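Local coordinates for protein putative rRNA methylase (Clostridium thermocellum ATCC 27405, PDB 3EEY) that binds S-adenosylmethionine in a Rossmann-like methyltransferase fold and probably transfers its methyl group, perhaps to ribosomal RNA, at residues I5-Q11 with R169-I173; I16-E22 with F39-G45; I55-I60 with L78-G82. One frame throughout, in Å; residues are numbered along the deposited sequence. Where two conformers were deposited one is given.

Contact 1 of 3, residues I5-Q11 with R169-I173; sequences IKNSLGQ and RTDFI
The ring of Phe172, on the outermost strand of the chain's own sheet (165-172), is pushed end-on into the turn that opens helix 8-19, and this is the tight part of the contact. Phe172 CG stands anti to the carbonyl carbon (chi1 -59°), which sends the ring to the turn. Phe172 CZ lies 3.1 Å from Lys6 O. Around the same rim, near the ring plane, Ile5 CG2 meets Phe172 CE1 at 3.8 Å and Ser8 N stands beside CE2. The side chains of Gln11 and Phe172 run toward each other, amide and ring planes 83° apart. Gln11 NE2 donates a nearly straight bond of 2.8 Å to Lys6 O, and another to Gln168 OE1 of the second subunit; Ser8 OG binds Pro180 O. Towards Thr170 the fit loosens, and a water joins Gln11 OE1 (2.6 Å) to Thr170 OG1 (2.7 Å). On the solvent side Lys6 NZ makes a salt bridge with Asp14, and Asn7 OD1 caps the helix, accepting from Gly10 N. An antiparallel strand of the second subunit continues the sheet beyond Thr170. The Phe172 edge, probably slightly positive, thus faces a carbonyl oxygen already gripped by Gln11, and the polar link between the segments runs through water.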
loop_
_atom_site.group_PDB
_atom_site.type_symbol
_atom_site.label_atom_id
_atom_site.label_comp_id
_atom_site.label_asym_id
_atom_site.label_seq_id
_atom_site.Cartn_x
_atom_site.Cartn_y
_atom_site.Cartn_z
ATOM N N ILE A 5 -0.581 -0.984 -11.039
ATOM C CA ILE A 5 -0.167 -0.519 -9.720
ATOM C C ILE A 5 0.865 0.606 -9.879
ATOM O O ILE A 5 1.886 0.436 -10.557
ATOM C CB ILE A 5 0.397 -1.689 -8.868
ATOM C CG1 ILE A 5 -0.751 -2.566 -8.355
ATOM C CG2 ILE A 5 1.242 -1.162 -7.715
ATOM C CD1 ILE A 5 -0.300 -3.813 -7.677
ATOM N N LYS A 6 0.574 1.760 -9.277
ATOM C CA LYS A 6 1.422 2.943 -9.412
ATOM C C LYS A 6 2.614 2.881 -8.483
ATOM O O LYS A 6 2.590 2.179 -7.469
ATOM C CB LYS A 6 0.627 4.219 -9.130
ATOM C CG LYS A 6 -0.458 4.503 -10.133
ATOM C CD LYS A 6 -1.222 5.767 -9.802
ATOM C CE LYS A 6 -2.501 5.832 -10.634
ATOM N NZ LYS A 6 -3.406 6.944 -10.241
ATOM N N ASN A 7 3.656 3.633 -8.821
ATOM C CA ASN A 7 4.791 3.798 -7.912
ATOM C C ASN A 7 4.412 4.660 -6.704
ATOM O O ASN A 7 3.306 5.203 -6.655
ATOM C CB ASN A 7 6.021 4.351 -8.648
ATOM C CG ASN A 7 5.811 5.754 -9.214
ATOM O OD1 ASN A 7 4.756 6.373 -9.058
ATOM N ND2 ASN A 7 6.830 6.259 -9.886
ATOM N N SER A 8 5.328 4.784 -5.752
ATOM C CA SER A 8 5.089 5.522 -4.509
ATOM C C SER A 8 4.624 6.956 -4.745
ATOM O O SER A 8 3.626 7.390 -4.165
ATOM C CB SER A 8 6.332 5.492 -3.633
ATOM O OG SER A 8 6.595 4.168 -3.212
ATOM N N LEU A 9 5.320 7.665 -5.632
ATOM C CA LEU A 9 4.940 9.019 -6.021
ATOM C C LEU A 9 3.504 9.129 -6.540
ATOM O O LEU A 9 2.762 10.009 -6.117
ATOM C CB LEU A 9 5.920 9.571 -7.061
ATOM C CG LEU A 9 5.736 11.022 -7.526
ATOM C CD1 LEU A 9 5.871 12.038 -6.384
ATOM C CD2 LEU A 9 6.716 11.344 -8.638
ATOM N N GLY A 10 3.117 8.232 -7.440
ATOM C CA GLY A 10 1.758 8.186 -7.965
ATOM C C GLY A 10 0.713 7.802 -6.934
ATOM O O GLY A 10 -0.399 8.325 -6.950
ATOM N N GLN A 11 1.077 6.884 -6.040
ATOM C CA GLN A 11 0.207 6.422 -4.962
ATOM C C GLN A 11 -0.051 7.470 -3.874
ATOM O O GLN A 11 -1.159 7.525 -3.327
ATOM C CB GLN A 11 0.766 5.146 -4.343
ATOM C CG GLN A 11 0.539 3.905 -5.178
ATOM C CD GLN A 11 0.763 2.644 -4.402
ATOM O OE1 GLN A 11 0.163 2.428 -3.342
ATOM N NE2 GLN A 11 1.630 1.790 -4.921
ATOM N N ARG A 169 3.544 1.334 5.357
ATOM C CA ARG A 169 4.626 1.406 4.398
ATOM C C ARG A 169 4.312 0.598 3.130
ATOM O O ARG A 169 3.834 -0.523 3.207
ATOM C CB ARG A 169 5.920 0.916 5.022
ATOM C CG ARG A 169 7.131 1.152 4.126
ATOM C CD ARG A 169 8.334 0.348 4.561
ATOM N NE ARG A 169 8.025 -1.051 4.870
ATOM C CZ ARG A 169 8.811 -1.839 5.604
ATOM N NH1 ARG A 169 9.951 -1.370 6.097
ATOM N NH2 ARG A 169 8.465 -3.092 5.848
ATOM N N THR A 170 4.576 1.196 1.974
ATOM C CA THR A 170 4.406 0.545 0.693
ATOM C C THR A 170 5.777 0.498 0.015
ATOM O O THR A 170 6.494 1.491 -0.009
ATOM C CB THR A 170 3.347 1.282 -0.171
ATOM O OG1 THR A 170 2.093 1.289 0.524
ATOM C CG2 THR A 170 3.151 0.598 -1.509
ATOM N N ASP A 171 6.126 -0.663 -0.526
ATOM C CA ASP A 171 7.488 -0.978 -0.899
ATOM C C ASP A 171 7.475 -1.918 -2.102
ATOM O O ASP A 171 6.727 -2.887 -2.120
ATOM C CB ASP A 171 8.171 -1.662 0.290
ATOM C CG ASP A 171 9.682 -1.567 0.246
ATOM O OD1 ASP A 171 10.235 -0.974 -0.712
ATOM O OD2 ASP A 171 10.317 -2.091 1.185
ATOM N N PHE A 172 8.307 -1.621 -3.098
ATOM C CA PHE A 172 8.467 -2.478 -4.267
ATOM C C PHE A 172 9.725 -3.304 -4.121
ATOM O O PHE A 172 10.828 -2.815 -4.319
ATOM C CB PHE A 172 8.449 -1.652 -5.549
ATOM C CG PHE A 172 7.175 -0.872 -5.717
ATOM C CD1 PHE A 172 6.037 -1.475 -6.255
ATOM C CD2 PHE A 172 7.093 0.451 -5.281
ATOM C CE1 PHE A 172 4.832 -0.760 -6.388
ATOM C CE2 PHE A 172 5.889 1.169 -5.394
ATOM C CZ PHE A 172 4.771 0.564 -5.947
ATOM N N ILE A 173 9.533 -4.566 -3.755
ATOM C CA ILE A 173 10.604 -5.378 -3.187
ATOM C C ILE A 173 11.424 -6.139 -4.228
ATOM O O ILE A 173 12.485 -6.657 -3.903
ATOM C CB ILE A 173 10.073 -6.336 -2.069
ATOM C CG1 ILE A 173 9.065 -7.339 -2.635
ATOM C CG2 ILE A 173 9.441 -5.535 -0.943
ATOM C CD1 ILE A 173 8.581 -8.398 -1.648
HETATM O O HOH W 1 -0.197 1.459 -0.952
#

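Contact 2 of 3, residues I16-E22 with F39-G45; sequences IKMFVKE and FLASLVG
Ile16 and Leu43 cross at about a right angle where helices 8-19 and 35-44 meet, with Ile16 CG2 3.7 Å from Leu43 CD1. That methyl is a shared point of contact: Ile16 CG2 also reaches Leu40 CD2 at 3.8 Å and Phe39 CE2 at 3.6 Å. Ile16 CG1 lies beside the backbone N (chi1 -68°), leaving CG2 anti to it and turned to the neighbouring helix. The Phe39 ring approaches obliquely, its CG anti to the backbone N (chi1 165°), which swings the ring over towards helix 8-19. One face of the Phe39 ring carries Leu43 CG, 4.2 Å above the plane and offset towards the rim; Lys17 CD lies at the edge, 4.1 Å from Phe39 CE1, and His13 stacks on the ring. Lys17 crosses Leu43 at about a right angle, its CG against Leu43 CD2, and Val20 CG1 sits 4.0 Å from Leu43 CB. Farther on, Glu22 CG lies 3.5 Å from Leu43 O, and Glu22 CA makes a CH...O contact with Val44 O. Ile16 also rests on Ala96 and Met98 of strand 94-101, and Leu40 on Met98 and on Val26 of strand 25-28. The chemistry is hydrophobic helix packing over the sheet, its margin formed by aliphatic parts of Lys17 and Glu22, whose charged ends can remain near solvent.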
loop_
_atom_site.group_PDB
_atom_site.type_symbol
_atom_site.label_atom_id
_atom_site.label_comp_id
_atom_site.label_asym_id
_atom_site.label_seq_id
_atom_site.Cartn_x
_atom_site.Cartn_y
_atom_site.Cartn_z
ATOM N N ILE A 16 -3.978 11.078 -1.275
ATOM C CA ILE A 16 -4.353 12.455 -0.965
ATOM C C ILE A 16 -5.743 12.782 -1.535
ATOM O O ILE A 16 -6.565 13.379 -0.841
ATOM C CB ILE A 16 -3.250 13.491 -1.411
ATOM C CG1 ILE A 16 -1.968 13.362 -0.570
ATOM C CG2 ILE A 16 -3.757 14.907 -1.343
ATOM C CD1 ILE A 16 -2.101 13.641 0.926
ATOM N N LYS A 17 -6.000 12.362 -2.775
ATOM C CA LYS A 17 -7.318 12.493 -3.417
ATOM C C LYS A 17 -8.462 11.840 -2.618
ATOM O O LYS A 17 -9.569 12.373 -2.595
ATOM C CB LYS A 17 -7.288 11.907 -4.835
ATOM C CG LYS A 17 -6.901 12.876 -5.942
ATOM C CD LYS A 17 -6.191 12.173 -7.099
ATOM C CE LYS A 17 -6.928 10.933 -7.612
ATOM N NZ LYS A 17 -7.498 11.115 -8.975
ATOM N N MET A 18 -8.181 10.703 -1.972
ATOM C CA MET A 18 -9.127 9.999 -1.080
ATOM C C MET A 18 -9.575 10.837 0.111
ATOM O O MET A 18 -10.705 10.722 0.574
ATOM C CB MET A 18 -8.491 8.729 -0.498
ATOM C CG MET A 18 -8.534 7.457 -1.343
ATOM S SD MET A 18 -7.511 6.152 -0.583
ATOM C CE MET A 18 -8.572 5.570 0.740
ATOM N N PHE A 19 -8.674 11.670 0.615
ATOM C CA PHE A 19 -8.869 12.325 1.904
ATOM C C PHE A 19 -9.197 13.807 1.794
ATOM O O PHE A 19 -9.928 14.344 2.619
ATOM C CB PHE A 19 -7.615 12.146 2.758
ATOM C CG PHE A 19 -7.513 10.808 3.423
ATOM C CD1 PHE A 19 -7.866 10.665 4.758
ATOM C CD2 PHE A 19 -7.046 9.692 2.736
ATOM C CE1 PHE A 19 -7.772 9.434 5.395
ATOM C CE2 PHE A 19 -6.951 8.455 3.361
ATOM C CZ PHE A 19 -7.317 8.327 4.697
ATOM N N VAL A 20 -8.650 14.471 0.783
ATOM C CA VAL A 20 -8.790 15.916 0.655
ATOM C C VAL A 20 -10.032 16.282 -0.148
ATOM O O VAL A 20 -10.206 15.827 -1.280
ATOM C CB VAL A 20 -7.521 16.552 0.021
ATOM C CG1 VAL A 20 -7.696 18.043 -0.229
ATOM C CG2 VAL A 20 -6.338 16.317 0.910
ATOM N N LYS A 21 -10.904 17.079 0.463
ATOM C CA LYS A 21 -12.045 17.663 -0.237
ATOM C C LYS A 21 -11.886 19.182 -0.332
ATOM O O LYS A 21 -10.915 19.749 0.187
ATOM C CB LYS A 21 -13.381 17.257 0.415
ATOM C CG LYS A 21 -13.604 17.732 1.849
ATOM C CD LYS A 21 -15.016 17.397 2.318
ATOM C CE LYS A 21 -15.302 17.953 3.706
ATOM N NZ LYS A 21 -16.744 17.814 4.077
ATOM N N GLU A 22 -12.828 19.834 -1.004
ATOM C CA GLU A 22 -12.751 21.274 -1.228
ATOM C C GLU A 22 -13.033 22.079 0.035
ATOM O O GLU A 22 -13.949 21.756 0.802
ATOM C CB GLU A 22 -13.676 21.693 -2.371
ATOM C CG GLU A 22 -13.403 20.938 -3.666
ATOM C CD GLU A 22 -13.574 21.791 -4.902
ATOM O OE1 GLU A 22 -14.538 22.586 -4.957
ATOM O OE2 GLU A 22 -12.743 21.655 -5.827
ATOM N N PHE A 39 -0.959 20.494 -7.264
ATOM C CA PHE A 39 -1.853 19.357 -7.048
ATOM C C PHE A 39 -2.780 19.557 -5.836
ATOM O O PHE A 39 -3.988 19.350 -5.937
ATOM C CB PHE A 39 -1.029 18.066 -6.906
ATOM C CG PHE A 39 -1.798 16.907 -6.345
ATOM C CD1 PHE A 39 -2.790 16.290 -7.088
ATOM C CD2 PHE A 39 -1.517 16.419 -5.077
ATOM C CE1 PHE A 39 -3.503 15.216 -6.572
ATOM C CE2 PHE A 39 -2.220 15.346 -4.560
ATOM C CZ PHE A 39 -3.218 14.744 -5.307
ATOM N N LEU A 40 -2.206 19.961 -4.706
ATOM C CA LEU A 40 -2.982 20.263 -3.499
ATOM C C LEU A 40 -3.927 21.456 -3.676
ATOM O O LEU A 40 -5.062 21.437 -3.183
ATOM C CB LEU A 40 -2.055 20.495 -2.304
ATOM C CG LEU A 40 -1.393 19.282 -1.648
ATOM C CD1 LEU A 40 -0.295 19.721 -0.693
ATOM C CD2 LEU A 40 -2.403 18.393 -0.935
ATOM N N ALA A 41 -3.458 22.475 -4.396
ATOM C CA ALA A 41 -4.245 23.670 -4.697
ATOM C C ALA A 41 -5.491 23.389 -5.545
ATOM O O ALA A 41 -6.548 23.984 -5.319
ATOM C CB ALA A 41 -3.368 24.720 -5.362
ATOM N N SER A 42 -5.369 22.471 -6.500
ATOM C CA SER A 42 -6.484 22.116 -7.375
ATOM C C SER A 42 -7.552 21.298 -6.661
ATOM O O SER A 42 -8.736 21.397 -6.987
ATOM C CB SER A 42 -5.984 21.348 -8.594
ATOM O OG SER A 42 -5.510 20.067 -8.212
ATOM N N LEU A 43 -7.133 20.489 -5.691
ATOM C CA LEU A 43 -8.057 19.657 -4.914
ATOM C C LEU A 43 -8.869 20.464 -3.922
ATOM O O LEU A 43 -9.991 20.101 -3.570
ATOM C CB LEU A 43 -7.297 18.593 -4.122
ATOM C CG LEU A 43 -6.587 17.443 -4.827
ATOM C CD1 LEU A 43 -6.066 16.532 -3.761
ATOM C CD2 LEU A 43 -7.505 16.682 -5.786
ATOM N N VAL A 44 -8.282 21.560 -3.470
ATOM C CA VAL A 44 -8.778 22.275 -2.317
ATOM C C VAL A 44 -9.730 23.423 -2.689
ATOM O O VAL A 44 -10.544 23.858 -1.871
ATOM C CB VAL A 44 -7.588 22.694 -1.423
ATOM C CG1 VAL A 44 -7.168 24.145 -1.642
ATOM C CG2 VAL A 44 -7.899 22.419 -0.012
ATOM N N GLY A 45 -9.640 23.880 -3.934
ATOM C CA GLY A 45 -10.580 24.852 -4.470
ATOM C C GLY A 45 -10.352 26.276 -4.016
ATOM O O GLY A 45 -9.302 26.601 -3.464
#

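Contact 3 of 3, residues I55-I60 with L78-G82; sequences IQDKAI and LIKDG. With SAM (S-adenosylmethionine), chain K.
Ile55 and Gly82 meet beside the adenine of S-adenosylmethionine, Ile55 CG2 lying 3.7 Å from Gly82 CA and equally close to adenine C6. Ile55 CD1 is 3.5 Å from the ligand's N7, and Gly82 CA comes to 3.3 Å from the ligand's N1, so the base is bordered by both segments. Ile55 holds CG1 between its backbone N and carbonyl carbon (chi1 59°), which spreads its two branches along the purine. Next to it, Gln56 NE2 donates a bent hydrogen bond of 2.9 Å to the ribose O2', at an N-H...O angle of 131°; the extended side chain carries the amide out to the sugar. Asp54 OD1, which also binds the ligand, accepts from Gln56 N.

Behind this first shell, the Lys80 side chain runs past the Ile55 carbonyl to Asp57. Lys80 CE approaches Ile55 O, and Lys80 NZ makes a long, weak salt bridge with Asp57 OD2 at 3.4 Å, probably a modest electrostatic tie. Its aliphatic part also crosses Ile60 at about a right angle, while Ile60 CD1 reaches 3.7 Å from Ile79 O. Lys80 is the centre of an inverse gamma turn, which leads the chain from the strand towards the ligand. Asp81 OD1 accepts from Gly82 N, which comes from above the carboxylate plane, and from Asn85 ND2; Asp81 OD2 bonds Tyr89 OH.

Gln56 is the N-cap residue of helix 57-69. Leu78 packs its CD1 against that helix at Ile60 O, and touches Thr63 and Thr64. Strand 76-79 lies at the edge of the sheet beside parallel strand 49-53, where Ile79 pairs with Gly52 and packs on Phe51 and Phe53; the contact thus closes a beta-alpha-beta unit whose strand ends carry the cofactor.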
loop_
_atom_site.group_PDB
_atom_site.type_symbol
_atom_site.label_atom_id
_atom_site.label_comp_id
_atom_site.label_asym_id
_atom_site.label_seq_id
_atom_site.Cartn_x
_atom_site.Cartn_y
_atom_site.Cartn_z
ATOM N N ILE A 55 13.285 25.671 2.070
ATOM C CA ILE A 55 14.398 26.429 2.641
ATOM C C ILE A 55 15.244 27.121 1.570
ATOM O O ILE A 55 16.191 27.841 1.896
ATOM C CB ILE A 55 15.310 25.549 3.554
ATOM C CG1 ILE A 55 15.898 24.363 2.781
ATOM C CG2 ILE A 55 14.550 25.081 4.787
ATOM C CD1 ILE A 55 16.983 23.610 3.525
ATOM N N GLN A 56 14.897 26.902 0.301
ATOM C CA GLN A 56 15.629 27.493 -0.818
ATOM C C GLN A 56 14.820 28.588 -1.505
ATOM O O GLN A 56 13.608 28.451 -1.679
ATOM C CB GLN A 56 16.021 26.420 -1.834
ATOM C CG GLN A 56 17.029 25.397 -1.319
ATOM C CD GLN A 56 17.537 24.462 -2.406
ATOM O OE1 GLN A 56 18.003 24.904 -3.457
ATOM N NE2 GLN A 56 17.459 23.160 -2.152
ATOM N N ASP A 57 15.507 29.669 -1.884
ATOM C CA ASP A 57 14.904 30.794 -2.607
ATOM C C ASP A 57 14.523 30.409 -4.031
ATOM O O ASP A 57 13.531 30.907 -4.571
ATOM C CB ASP A 57 15.860 31.991 -2.642
ATOM C CG ASP A 57 15.906 32.748 -1.328
ATOM O OD1 ASP A 57 14.838 33.158 -0.825
ATOM O OD2 ASP A 57 17.021 32.945 -0.805
ATOM N N LYS A 58 15.329 29.526 -4.621
ATOM C CA LYS A 58 15.116 28.996 -5.969
ATOM C C LYS A 58 13.825 28.178 -6.036
ATOM O O LYS A 58 13.074 28.262 -7.009
ATOM C CB LYS A 58 16.321 28.141 -6.383
ATOM C CG LYS A 58 16.268 27.583 -7.796
ATOM C CD LYS A 58 17.450 26.655 -8.066
ATOM C CE LYS A 58 17.243 25.818 -9.325
ATOM N NZ LYS A 58 17.218 26.636 -10.572
ATOM N N ALA A 59 13.571 27.405 -4.986
ATOM C CA ALA A 59 12.386 26.562 -4.903
ATOM C C ALA A 59 11.092 27.343 -4.660
ATOM O O ALA A 59 10.046 26.982 -5.199
ATOM C CB ALA A 59 12.574 25.505 -3.841
ATOM N N ILE A 60 11.165 28.401 -3.852
ATOM C CA ILE A 60 10.015 29.278 -3.601
ATOM C C ILE A 60 9.619 30.037 -4.876
ATOM O O ILE A 60 8.431 30.176 -5.174
ATOM C CB ILE A 60 10.270 30.244 -2.388
ATOM C CG1 ILE A 60 10.456 29.457 -1.079
ATOM C CG2 ILE A 60 9.149 31.285 -2.228
ATOM C CD1 ILE A 60 9.202 28.740 -0.545
ATOM N N LEU A 78 3.044 30.610 0.626
ATOM C CA LEU A 78 4.405 30.086 0.528
ATOM C C LEU A 78 5.304 30.691 1.594
ATOM O O LEU A 78 5.373 31.913 1.743
ATOM C CB LEU A 78 4.995 30.333 -0.864
ATOM C CG LEU A 78 4.376 29.568 -2.041
ATOM C CD1 LEU A 78 5.023 29.995 -3.345
ATOM C CD2 LEU A 78 4.495 28.065 -1.851
ATOM N N ILE A 79 5.992 29.819 2.327
ATOM C CA ILE A 79 6.799 30.209 3.477
ATOM C C ILE A 79 8.228 29.730 3.269
ATOM O O ILE A 79 8.461 28.543 3.038
ATOM C CB ILE A 79 6.205 29.626 4.788
ATOM C CG1 ILE A 79 4.865 30.305 5.108
ATOM C CG2 ILE A 79 7.159 29.806 5.946
ATOM C CD1 ILE A 79 3.842 29.390 5.726
ATOM N N LYS A 80 9.182 30.657 3.320
ATOM C CA LYS A 80 10.584 30.290 3.229
ATOM C C LYS A 80 11.130 30.007 4.631
ATOM O O LYS A 80 11.856 30.813 5.224
ATOM C CB LYS A 80 11.410 31.355 2.503
ATOM C CG LYS A 80 12.764 30.843 2.018
ATOM C CD LYS A 80 13.850 31.886 2.209
ATOM C CE LYS A 80 15.228 31.267 2.089
ATOM N NZ LYS A 80 16.304 32.246 2.401
ATOM N N ASP A 81 10.746 28.852 5.156
ATOM C CA ASP A 81 11.248 28.353 6.427
ATOM C C ASP A 81 11.224 26.829 6.378
ATOM O O ASP A 81 10.571 26.238 5.517
ATOM C CB ASP A 81 10.380 28.868 7.581
ATOM C CG ASP A 81 11.098 28.848 8.931
ATOM O OD1 ASP A 81 12.263 28.394 9.014
ATOM O OD2 ASP A 81 10.477 29.293 9.919
ATOM N N GLY A 82 11.949 26.194 7.292
ATOM C CA GLY A 82 11.929 24.747 7.408
ATOM C C GLY A 82 10.574 24.227 7.834
ATOM O O GLY A 82 9.856 24.901 8.563
HETATM N N SAM K . 7.455 17.895 -4.001
HETATM C CA SAM K . 8.656 18.490 -4.669
HETATM C C SAM K . 8.407 18.782 -6.150
HETATM O O SAM K . 9.332 18.938 -6.955
HETATM O OXT SAM K . 7.256 18.883 -6.574
HETATM C CB SAM K . 9.882 17.612 -4.445
HETATM C CG SAM K . 10.573 17.902 -3.116
HETATM S SD SAM K . 12.374 17.691 -3.171
HETATM C CE SAM K . 12.489 15.881 -3.240
HETATM C "C5'" SAM K . 12.800 18.078 -1.451
HETATM C "C4'" SAM K . 12.638 19.577 -1.179
HETATM O "O4'" SAM K . 12.587 19.842 0.211
HETATM C "C3'" SAM K . 13.790 20.401 -1.750
HETATM O "O3'" SAM K . 13.249 21.441 -2.532
HETATM C "C2'" SAM K . 14.515 20.949 -0.537
HETATM O "O2'" SAM K . 15.064 22.236 -0.752
HETATM C "C1'" SAM K . 13.396 20.965 0.499
HETATM N N9 SAM K . 13.875 20.931 1.895
HETATM C C8 SAM K . 15.066 20.450 2.386
HETATM N N7 SAM K . 15.077 20.630 3.730
HETATM C C5 SAM K . 13.910 21.218 4.094
HETATM C C6 SAM K . 13.389 21.630 5.316
HETATM N N6 SAM K . 14.060 21.472 6.454
HETATM N N1 SAM K . 12.146 22.222 5.342
HETATM C C2 SAM K . 11.409 22.415 4.194
HETATM N N3 SAM K . 11.926 21.996 2.994
HETATM C C4 SAM K . 13.152 21.414 2.945
#

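Overall arrangement
One seven-stranded mixed sheet, its strand order 3-2-1-4-5-7-6 that of the class I (Rossmann-like) methyltransferase fold, underlies all three contacts. Contact 1 joins helix 8-19 to strand 165-172, outermost in the chain's own sheet, and contact 3 involves strand 76-79 at the other side; their centres are about 28 Å apart, on opposite sides of the chain's centre. Contact 2 shares helix 8-19 with contact 1 and packs on the sheet's face, its centre about 20 Å from that of contact 1 and 22 Å from that of contact 3. Along the chain, contact 2 closes before contact 3 opens, and contact 1 spans both. Contact 3 lines part of the S-adenosylmethionine pocket, while the subunit interface lies at the 165-172 side.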